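Local coordinates for 2-hydroxyhepta-2,4-diene-1,7-dioate isomerase (Corynebacterium glutamicum, PDB 4DBF), which is a magnesium-binding member of the fumarylacetoacetate hydrolase family that probably acts as a lyase, decarboxylating oxaloacetate, or as an isomerase, at residues A[23-34]-A[67-78]; A[166-174]-A[181-189]. One frame throughout, in Å; residues are numbered along the deposited sequence.

Contact 1: A[23-34]-A[67-78]; sequences FGRIATPDGMCF and WPLKDVRLLAPM. With MG (magnesium ion), chain D.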
loop_
_atom_site.group_PDB
_atom_site.type_symbol
_atom_site.label_atom_id
_atom_site.label_comp_id
_atom_site.label_asym_id
_atom_site.label_seq_id
_atom_site.Cartn_x
_atom_site.Cartn_y
_atom_site.Cartn_z
ATOM N N PHE A 23 12.819 17.577 10.158
ATOM C CA PHE A 23 13.276 16.225 10.356
ATOM C C PHE A 23 13.608 15.530 9.064
ATOM O O PHE A 23 12.869 15.581 8.126
ATOM C CB PHE A 23 12.216 15.389 11.006
ATOM C CG PHE A 23 11.980 15.715 12.419
ATOM C CD1 PHE A 23 13.003 15.681 13.310
ATOM C CD2 PHE A 23 10.735 16.053 12.850
ATOM C CE1 PHE A 23 12.799 15.989 14.613
ATOM C CE2 PHE A 23 10.520 16.352 14.154
ATOM C CZ PHE A 23 11.554 16.329 15.035
ATOM N N GLY A 24 14.714 14.848 9.061
ATOM C CA GLY A 24 15.100 14.066 7.936
ATOM C C GLY A 24 15.578 12.700 8.318
ATOM O O GLY A 24 15.603 12.343 9.447
ATOM N N ARG A 25 15.946 11.963 7.308
ATOM C CA ARG A 25 16.660 10.736 7.462
ATOM C C ARG A 25 17.924 10.889 6.635
ATOM O O ARG A 25 17.910 11.417 5.562
ATOM C CB ARG A 25 15.863 9.580 6.934
ATOM C CG ARG A 25 14.977 8.899 7.904
ATOM C CD ARG A 25 14.145 7.817 7.216
ATOM N NE ARG A 25 14.880 6.616 6.991
ATOM C CZ ARG A 25 15.179 6.101 5.804
ATOM N NH1 ARG A 25 14.804 6.640 4.704
ATOM N NH2 ARG A 25 15.873 5.009 5.735
ATOM N N ILE A 26 19.009 10.405 7.176
ATOM C CA ILE A 26 20.274 10.507 6.517
ATOM C C ILE A 26 21.065 9.210 6.516
ATOM O O ILE A 26 20.943 8.431 7.381
ATOM C CB ILE A 26 21.155 11.612 7.131
ATOM C CG1 ILE A 26 21.224 11.502 8.646
ATOM C CG2 ILE A 26 20.690 12.980 6.704
ATOM C CD1 ILE A 26 22.250 12.432 9.241
ATOM N N ALA A 27 21.910 9.066 5.526
ATOM C CA ALA A 27 22.940 8.092 5.519
ATOM C C ALA A 27 24.234 8.809 5.894
ATOM O O ALA A 27 24.511 9.860 5.406
ATOM C CB ALA A 27 23.062 7.446 4.176
ATOM N N THR A 28 24.983 8.189 6.772
ATOM C CA THR A 28 26.253 8.689 7.216
ATOM C C THR A 28 27.299 7.585 7.121
ATOM O O THR A 28 26.962 6.472 6.933
ATOM C CB THR A 28 26.169 9.154 8.676
ATOM O OG1 THR A 28 26.234 8.035 9.517
ATOM C CG2 THR A 28 24.876 9.910 8.934
ATOM N N PRO A 29 28.553 7.928 7.326
ATOM C CA PRO A 29 29.601 6.933 7.286
ATOM C C PRO A 29 29.367 5.873 8.318
ATOM O O PRO A 29 29.859 4.808 8.205
ATOM C CB PRO A 29 30.848 7.734 7.596
ATOM C CG PRO A 29 30.529 9.075 7.172
ATOM C CD PRO A 29 29.104 9.248 7.564
ATOM N N ASP A 30 28.562 6.176 9.307
ATOM C CA ASP A 30 28.293 5.236 10.361
ATOM C C ASP A 30 27.006 4.442 10.218
ATOM O O ASP A 30 26.755 3.621 11.015
ATOM C CB ASP A 30 28.335 5.910 11.729
ATOM C CG ASP A 30 28.539 4.920 12.865
ATOM O OD1 ASP A 30 29.407 4.040 12.809
ATOM O OD2 ASP A 30 27.802 5.005 13.823
ATOM N N GLY A 31 26.226 4.717 9.183
ATOM C CA GLY A 31 24.935 4.112 8.967
ATOM C C GLY A 31 23.842 5.166 8.801
ATOM O O GLY A 31 24.133 6.278 8.536
ATOM N N MET A 32 22.606 4.781 9.004
ATOM C CA MET A 32 21.456 5.657 8.843
ATOM C C MET A 32 20.821 6.037 10.131
ATOM O O MET A 32 20.754 5.269 11.016
ATOM C CB MET A 32 20.379 4.943 8.074
ATOM C CG MET A 32 20.673 4.694 6.646
ATOM S SD MET A 32 19.362 3.737 5.890
ATOM C CE MET A 32 19.924 3.886 4.237
ATOM N N CYS A 33 20.251 7.211 10.154
ATOM C CA CYS A 33 19.511 7.654 11.291
ATOM C C CYS A 33 18.501 8.721 10.922
ATOM O O CYS A 33 18.539 9.248 9.863
ATOM C CB CYS A 33 20.447 8.195 12.370
ATOM S SG CYS A 33 21.405 9.604 11.857
ATOM N N PHE A 34 17.591 8.965 11.837
ATOM C CA PHE A 34 16.787 10.158 11.881
ATOM C C PHE A 34 17.589 11.319 12.440
ATOM O O PHE A 34 18.449 11.150 13.249
ATOM C CB PHE A 34 15.531 9.948 12.706
ATOM C CG PHE A 34 14.487 9.152 12.003
ATOM C CD1 PHE A 34 13.732 9.723 11.027
ATOM C CD2 PHE A 34 14.298 7.827 12.297
ATOM C CE1 PHE A 34 12.781 8.995 10.377
ATOM C CE2 PHE A 34 13.345 7.093 11.647
ATOM C CZ PHE A 34 12.586 7.682 10.690
ATOM N N TRP A 67 26.611 16.256 11.999
ATOM C CA TRP A 67 27.392 16.387 10.807
ATOM C C TRP A 67 26.976 17.609 10.091
ATOM O O TRP A 67 25.811 17.922 10.085
ATOM C CB TRP A 67 27.146 15.212 9.850
ATOM C CG TRP A 67 27.350 13.840 10.412
ATOM C CD1 TRP A 67 28.445 13.032 10.272
ATOM C CD2 TRP A 67 26.442 13.082 11.214
ATOM N NE1 TRP A 67 28.276 11.869 10.906
ATOM C CE2 TRP A 67 27.099 11.840 11.503
ATOM C CE3 TRP A 67 25.196 13.297 11.701
ATOM C CZ2 TRP A 67 26.500 10.868 12.233
ATOM C CZ3 TRP A 67 24.606 12.317 12.438
ATOM C CH2 TRP A 67 25.243 11.138 12.712
ATOM N N PRO A 68 27.904 18.302 9.450
ATOM C CA PRO A 68 27.541 19.263 8.426
ATOM C C PRO A 68 26.726 18.537 7.370
ATOM O O PRO A 68 27.058 17.442 7.037
ATOM C CB PRO A 68 28.876 19.676 7.847
ATOM C CG PRO A 68 29.868 19.282 8.831
ATOM C CD PRO A 68 29.345 18.071 9.459
ATOM N N LEU A 69 25.674 19.149 6.885
ATOM C CA LEU A 69 24.768 18.496 5.968
ATOM C C LEU A 69 25.451 18.017 4.704
ATOM O O LEU A 69 25.119 16.988 4.195
ATOM C CB LEU A 69 23.591 19.378 5.625
ATOM C CG LEU A 69 22.446 18.694 4.895
ATOM C CD1 LEU A 69 22.078 17.379 5.520
ATOM C CD2 LEU A 69 21.244 19.575 4.797
ATOM N N LYS A 70 26.416 18.800 4.240
ATOM C CA LYS A 70 27.252 18.474 3.113
ATOM C C LYS A 70 28.045 17.177 3.236
ATOM O O LYS A 70 28.411 16.629 2.256
ATOM C CB LYS A 70 28.180 19.652 2.763
ATOM C CG LYS A 70 29.403 19.766 3.638
ATOM C CD LYS A 70 30.488 20.630 3.033
ATOM C CE LYS A 70 31.364 21.220 4.112
ATOM N NZ LYS A 70 32.110 20.217 4.919
ATOM N N ASP A 71 28.280 16.693 4.442
ATOM C CA ASP A 71 29.040 15.465 4.667
ATOM C C ASP A 71 28.183 14.199 4.823
ATOM O O ASP A 71 28.689 13.146 5.085
ATOM C CB ASP A 71 29.893 15.554 5.927
ATOM C CG ASP A 71 30.887 16.705 5.933
ATOM O OD1 ASP A 71 31.081 17.397 4.973
ATOM O OD2 ASP A 71 31.479 16.904 6.981
ATOM N N VAL A 72 26.881 14.331 4.731
ATOM C CA VAL A 72 26.000 13.190 4.768
ATOM C C VAL A 72 25.046 13.259 3.579
ATOM O O VAL A 72 25.147 14.145 2.800
ATOM C CB VAL A 72 25.217 13.131 6.052
ATOM C CG1 VAL A 72 26.133 12.951 7.233
ATOM C CG2 VAL A 72 24.356 14.346 6.190
ATOM N N ARG A 73 24.125 12.313 3.469
ATOM C CA ARG A 73 23.258 12.200 2.366
ATOM C C ARG A 73 21.783 12.136 2.696
ATOM O O ARG A 73 21.500 11.241 3.419
ATOM C CB ARG A 73 23.575 10.946 1.625
ATOM C CG ARG A 73 24.128 11.131 0.269
ATOM C CD ARG A 73 24.251 9.791 -0.451
ATOM N NE ARG A 73 25.568 9.200 -0.264
ATOM C CZ ARG A 73 26.700 9.749 -0.649
ATOM N NH1 ARG A 73 26.722 10.921 -1.242
ATOM N NH2 ARG A 73 27.824 9.120 -0.441
ATOM N N LEU A 74 20.918 13.055 2.346
ATOM C CA LEU A 74 19.526 12.973 2.660
ATOM C C LEU A 74 18.883 11.761 2.022
ATOM O O LEU A 74 19.146 11.455 0.928
ATOM C CB LEU A 74 18.837 14.212 2.157
ATOM C CG LEU A 74 19.138 15.442 2.972
ATOM C CD1 LEU A 74 18.652 16.666 2.275
ATOM C CD2 LEU A 74 18.525 15.338 4.338
ATOM N N LEU A 75 18.047 11.097 2.766
ATOM C CA LEU A 75 17.231 9.998 2.282
ATOM C C LEU A 75 15.765 10.421 2.312
ATOM O O LEU A 75 15.464 11.420 2.812
ATOM C CB LEU A 75 17.411 8.762 3.146
ATOM C CG LEU A 75 18.814 8.250 3.430
ATOM C CD1 LEU A 75 18.806 7.105 4.399
ATOM C CD2 LEU A 75 19.522 7.857 2.173
ATOM N N ALA A 76 14.876 9.622 1.778
ATOM C CA ALA A 76 13.463 9.861 1.967
ATOM C C ALA A 76 13.257 10.001 3.457
ATOM O O ALA A 76 13.698 9.207 4.169
ATOM C CB ALA A 76 12.652 8.712 1.428
ATOM N N PRO A 77 12.583 11.041 3.894
ATOM C CA PRO A 77 12.462 11.315 5.311
ATOM C C PRO A 77 11.613 10.349 6.111
ATOM O O PRO A 77 11.661 10.397 7.270
ATOM C CB PRO A 77 11.907 12.730 5.355
ATOM C CG PRO A 77 11.250 12.927 4.087
ATOM C CD PRO A 77 12.031 12.133 3.098
ATOM N N MET A 78 10.864 9.485 5.475
ATOM C CA MET A 78 10.115 8.428 6.132
ATOM C C MET A 78 10.122 7.145 5.301
ATOM O O MET A 78 10.299 7.176 4.126
ATOM C CB MET A 78 8.635 8.755 6.268
ATOM C CG MET A 78 8.255 9.708 7.357
ATOM S SD MET A 78 8.555 9.198 9.035
ATOM C CE MET A 78 8.853 10.794 9.728
HETATM MG MG MG D . 29.720 2.281 13.523
HETATM O O HOH W 1 15.377 13.308 4.659
HETATM O O HOH W 2 28.053 1.723 12.436
HETATM O O HOH W 3 28.587 2.402 15.184
HETATM O O HOH W 4 30.070 0.151 14.132
HETATM O O HOH W 5 31.709 2.815 14.409
HETATM O O HOH W 6 31.044 1.859 11.676
#

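Contact 2: A[166-174]-A[181-189]; sequences NDVSSRDLQ and ARAKGIDTF. With MG (magnesium ion), chain C.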
loop_
_atom_site.group_PDB
_atom_site.type_symbol
_atom_site.label_atom_id
_atom_site.label_comp_id
_atom_site.label_asym_id
_atom_site.label_seq_id
_atom_site.Cartn_x
_atom_site.Cartn_y
_atom_site.Cartn_z
ATOM N N ASN A 166 7.198 13.818 -5.517
ATOM C CA ASN A 166 7.113 13.868 -6.979
ATOM C C ASN A 166 6.270 12.626 -7.341
ATOM O O ASN A 166 6.754 11.479 -7.205
ATOM C CB ASN A 166 8.550 13.844 -7.592
ATOM C CG ASN A 166 8.528 14.075 -9.066
ATOM O OD1 ASN A 166 7.463 13.926 -9.697
ATOM N ND2 ASN A 166 9.683 14.422 -9.650
ATOM N N ASP A 167 5.003 12.815 -7.728
ATOM C CA ASP A 167 4.113 11.666 -8.002
ATOM C C ASP A 167 4.350 11.302 -9.490
ATOM O O ASP A 167 3.588 11.716 -10.384
ATOM C CB ASP A 167 2.654 12.083 -7.713
ATOM C CG ASP A 167 1.642 11.010 -8.029
ATOM O OD1 ASP A 167 1.979 9.822 -8.202
ATOM O OD2 ASP A 167 0.444 11.344 -8.118
ATOM N N VAL A 168 5.386 10.515 -9.734
ATOM C CA VAL A 168 5.844 10.230 -11.112
ATOM C C VAL A 168 4.821 9.253 -11.669
ATOM O O VAL A 168 4.389 8.384 -10.943
ATOM C CB VAL A 168 7.221 9.574 -11.048
ATOM C CG1 VAL A 168 7.670 9.149 -12.428
ATOM C CG2 VAL A 168 8.250 10.604 -10.409
ATOM N N SER A 169 4.425 9.419 -12.933
ATOM C CA SER A 169 3.298 8.703 -13.508
ATOM C C SER A 169 3.580 8.431 -15.016
ATOM O O SER A 169 3.873 9.409 -15.749
ATOM C CB SER A 169 2.051 9.634 -13.478
ATOM O OG SER A 169 1.978 10.390 -12.226
ATOM N N SER A 170 3.487 7.167 -15.431
ATOM C CA SER A 170 3.503 6.819 -16.879
ATOM C C SER A 170 2.100 7.124 -17.410
ATOM O O SER A 170 1.150 6.400 -17.078
ATOM C CB SER A 170 3.776 5.330 -17.073
ATOM O OG SER A 170 3.575 4.950 -18.461
ATOM N N ARG A 171 1.941 8.187 -18.188
ATOM C CA ARG A 171 0.592 8.519 -18.709
ATOM C C ARG A 171 0.057 7.452 -19.645
ATOM O O ARG A 171 -1.141 7.214 -19.721
ATOM C CB ARG A 171 0.617 9.836 -19.470
ATOM C CG ARG A 171 1.106 10.987 -18.653
ATOM C CD ARG A 171 0.208 11.309 -17.411
ATOM N NE ARG A 171 0.645 12.526 -16.776
ATOM C CZ ARG A 171 0.378 12.863 -15.501
ATOM N NH1 ARG A 171 -0.296 12.044 -14.721
ATOM N NH2 ARG A 171 0.881 13.964 -14.989
ATOM N N ASP A 172 0.956 6.819 -20.389
ATOM C CA ASP A 172 0.545 5.723 -21.270
ATOM C C ASP A 172 -0.003 4.539 -20.514
ATOM O O ASP A 172 -1.005 3.892 -20.951
ATOM C CB ASP A 172 1.730 5.257 -22.166
ATOM C CG ASP A 172 2.084 6.276 -23.268
ATOM O OD1 ASP A 172 1.300 7.223 -23.493
ATOM O OD2 ASP A 172 3.219 6.178 -23.842
ATOM N N LEU A 173 0.657 4.168 -19.392
ATOM C CA LEU A 173 0.122 3.039 -18.604
ATOM C C LEU A 173 -1.176 3.419 -17.897
ATOM O O LEU A 173 -2.055 2.514 -17.761
ATOM C CB LEU A 173 1.122 2.487 -17.577
ATOM C CG LEU A 173 2.392 1.853 -18.182
ATOM C CD1 LEU A 173 3.361 1.543 -17.061
ATOM C CD2 LEU A 173 2.092 0.580 -18.985
ATOM N N GLN A 174 -1.303 4.676 -17.467
ATOM C CA GLN A 174 -2.549 5.083 -16.819
ATOM C C GLN A 174 -3.741 4.806 -17.791
ATOM O O GLN A 174 -4.781 4.234 -17.405
ATOM C CB GLN A 174 -2.561 6.539 -16.505
ATOM C CG GLN A 174 -1.834 6.931 -15.278
ATOM C CD GLN A 174 -1.972 8.428 -14.998
ATOM O OE1 GLN A 174 -1.102 9.212 -15.261
ATOM N NE2 GLN A 174 -3.104 8.815 -14.451
ATOM N N ALA A 181 -2.614 2.343 -10.439
ATOM C CA ALA A 181 -1.636 1.729 -9.520
ATOM C C ALA A 181 -0.277 1.404 -10.163
ATOM O O ALA A 181 0.731 1.825 -9.677
ATOM C CB ALA A 181 -2.208 0.466 -8.886
ATOM N N ARG A 182 -0.263 0.681 -11.263
ATOM C CA ARG A 182 1.028 0.377 -11.927
ATOM C C ARG A 182 1.773 1.588 -12.476
ATOM O O ARG A 182 2.980 1.791 -12.203
ATOM C CB ARG A 182 0.821 -0.722 -13.017
ATOM C CG ARG A 182 2.127 -1.212 -13.604
ATOM C CD ARG A 182 1.863 -2.509 -14.427
ATOM N NE ARG A 182 1.044 -2.232 -15.631
ATOM C CZ ARG A 182 1.377 -2.614 -16.879
ATOM N NH1 ARG A 182 2.517 -3.254 -17.102
ATOM N NH2 ARG A 182 0.555 -2.380 -17.906
ATOM N N ALA A 183 1.061 2.450 -13.175
ATOM C CA ALA A 183 1.652 3.648 -13.787
ATOM C C ALA A 183 2.342 4.530 -12.751
ATOM O O ALA A 183 3.257 5.288 -13.106
ATOM C CB ALA A 183 0.547 4.526 -14.425
ATOM N N LYS A 184 1.839 4.518 -11.491
ATOM C CA LYS A 184 2.362 5.445 -10.491
ATOM C C LYS A 184 3.163 4.715 -9.413
ATOM O O LYS A 184 3.634 5.327 -8.469
ATOM C CB LYS A 184 1.193 6.184 -9.854
ATOM C CG LYS A 184 0.475 7.167 -10.859
ATOM C CD LYS A 184 -0.598 7.927 -10.166
ATOM C CE LYS A 184 -1.114 9.113 -11.076
ATOM N NZ LYS A 184 -0.450 10.426 -10.745
ATOM N N GLY A 185 3.235 3.395 -9.543
ATOM C CA GLY A 185 3.663 2.503 -8.446
ATOM C C GLY A 185 4.941 1.728 -8.780
ATOM O O GLY A 185 5.426 0.957 -7.951
ATOM N N ILE A 186 5.515 2.009 -9.955
ATOM C CA ILE A 186 6.821 1.396 -10.365
ATOM C C ILE A 186 7.899 1.849 -9.335
ATOM O O ILE A 186 7.875 2.995 -8.859
ATOM C CB ILE A 186 7.144 1.794 -11.806
ATOM C CG1 ILE A 186 6.233 0.963 -12.735
ATOM C CG2 ILE A 186 8.607 1.480 -12.215
ATOM C CD1 ILE A 186 6.002 1.553 -14.182
ATOM N N ASP A 187 8.799 0.966 -8.939
ATOM C CA ASP A 187 9.891 1.326 -8.059
ATOM C C ASP A 187 10.506 2.684 -8.493
ATOM O O ASP A 187 10.733 2.898 -9.627
ATOM C CB ASP A 187 10.996 0.264 -8.072
ATOM C CG ASP A 187 10.637 -1.026 -7.378
ATOM O OD1 ASP A 187 9.570 -1.206 -6.876
ATOM O OD2 ASP A 187 11.485 -1.900 -7.395
ATOM N N THR A 188 10.780 3.540 -7.531
ATOM C CA THR A 188 11.358 4.879 -7.677
ATOM C C THR A 188 10.390 5.985 -8.192
ATOM O O THR A 188 10.789 7.151 -8.282
ATOM C CB THR A 188 12.713 4.995 -8.493
ATOM O OG1 THR A 188 12.403 4.889 -9.889
ATOM C CG2 THR A 188 13.791 3.938 -8.023
ATOM N N PHE A 189 9.115 5.612 -8.434
ATOM C CA PHE A 189 8.184 6.592 -8.972
ATOM C C PHE A 189 7.569 7.471 -7.851
ATOM O O PHE A 189 6.648 8.230 -8.118
ATOM C CB PHE A 189 7.066 5.868 -9.739
ATOM C CG PHE A 189 7.426 5.604 -11.137
ATOM C CD1 PHE A 189 8.777 5.462 -11.485
ATOM C CD2 PHE A 189 6.434 5.615 -12.135
ATOM C CE1 PHE A 189 9.130 5.258 -12.837
ATOM C CE2 PHE A 189 6.762 5.404 -13.472
ATOM C CZ PHE A 189 8.115 5.191 -13.841
HETATM MG MG MG C . -0.745 13.183 -8.375
HETATM O O HOH W 7 -2.228 12.385 -12.061
HETATM O O HOH W 8 -2.353 12.193 -9.206
HETATM O O HOH W 9 -1.678 12.892 -6.448
HETATM O O HOH W 10 -1.674 14.923 -8.908
#

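Contact 1: A[23-34]-A[67-78]
W67 turns one face of its indole to T28, whose methyl CG2 sits 3.9 Å from the centroid of the six-membered ring, 13° off the normal, a CH-pi contact. C33 SG and I26 CD1 approach the same ring obliquely. T28 can serve two partners because chi1 of 79° sets OG1 between the backbone N and carbonyl carbon: OG1 donates to G31 O, in the type I turn of the hairpin 23-34, and CG2 is left for W67 and V72. D30, within that turn, binds a magnesium ion through OD1, with five waters filling the other positions. V72 runs alongside T28, its CG1 3.7 Å from T28 CG2 and over the same W67 face, while V72 CG2 meets I26 CG2. Strand 73-75 then runs antiparallel to strand 23-28. R73 and A27 exchange both backbone bonds, A27 N to R73 O at 3.1 Å and R73 N to A27 O. L74 CD2 reaches I26 CG2 on the sheet face of I26. On the other face, L75 CD1 lies over the R25 guanidinium and presses on M32 CE at 3.4 Å, tighter than usual. L75 N donates to R25 O, and R25 N to a water 2.6 Å from L75 O. A76 O takes R25 NH1 at 2.8 Å, in both the guanidinium and carbonyl planes, a position reached through a bend at chi3 (79°). P77 O lies at the edge of the F34 ring. Apolar packing thus holds the I26 face, while the R25 face adds a side-chain bond to a backbone carbonyl.

Contact 2: A[166-174]-A[181-189]
K184 NZ and D167 OD2 form a salt bridge (2.9 Å) beside the magnesium site of the fumarylacetoacetate hydrolase fold. OD2 also binds the metal at 2.2 Å, with E136, E138 and three waters completing the shell. The ammonium comes from above the carboxylate plane, 52° out of it, and it also donates to one of the metal waters, so the lysine touches both the first-shell ligand and its water. D167 OD1 is paired with K112. In the second shell, S169 OG accepts from K184 NZ at 2.8 Å while donating to D167 O, so the serine hydroxyl bridges the lysine tip and the backbone of D167. A bend at chi4 (-96°) brings NZ to this spot. Farther out, backbone bonds join the segments: V168 N to F189 O, and S170 N to A183 O at 3.0 Å. S170 caps helix 171-177 through OG, which accepts from L173 N and is also hydrogen-bonded to T131 O, and L173 CB packs on A183 CB. The type II turn 186-189 swings F189 back, and its ring is sandwiched between I186 CB on one face and V168 CG1 on the other, V168 CG1 being 3.7 Å from the ring centroid.

In the fold
Contact 2 is buried in the C-terminal fumarylacetoacetate hydrolase region, whereas contact 1, in the N-terminal region, is only partly buried; their centres lie about 27 Å apart and they do not touch. Strand 190-197 connects them: it pairs with strand 22-28 of contact 1 and with strand 159-170, whose last residues belong to contact 2. Each has a magnesium ion, but of different character. In contact 1 a single carboxylate at an exposed turn shares the ion with water; near contact 2, D167 joins E136 and E138 of strand 133-143, and waters, around the ion. Contact 1 rests on strand pairing and apolar packing, contact 2 on charge organised around the metal, with backbone bonds and a single phenylalanine packed behind it.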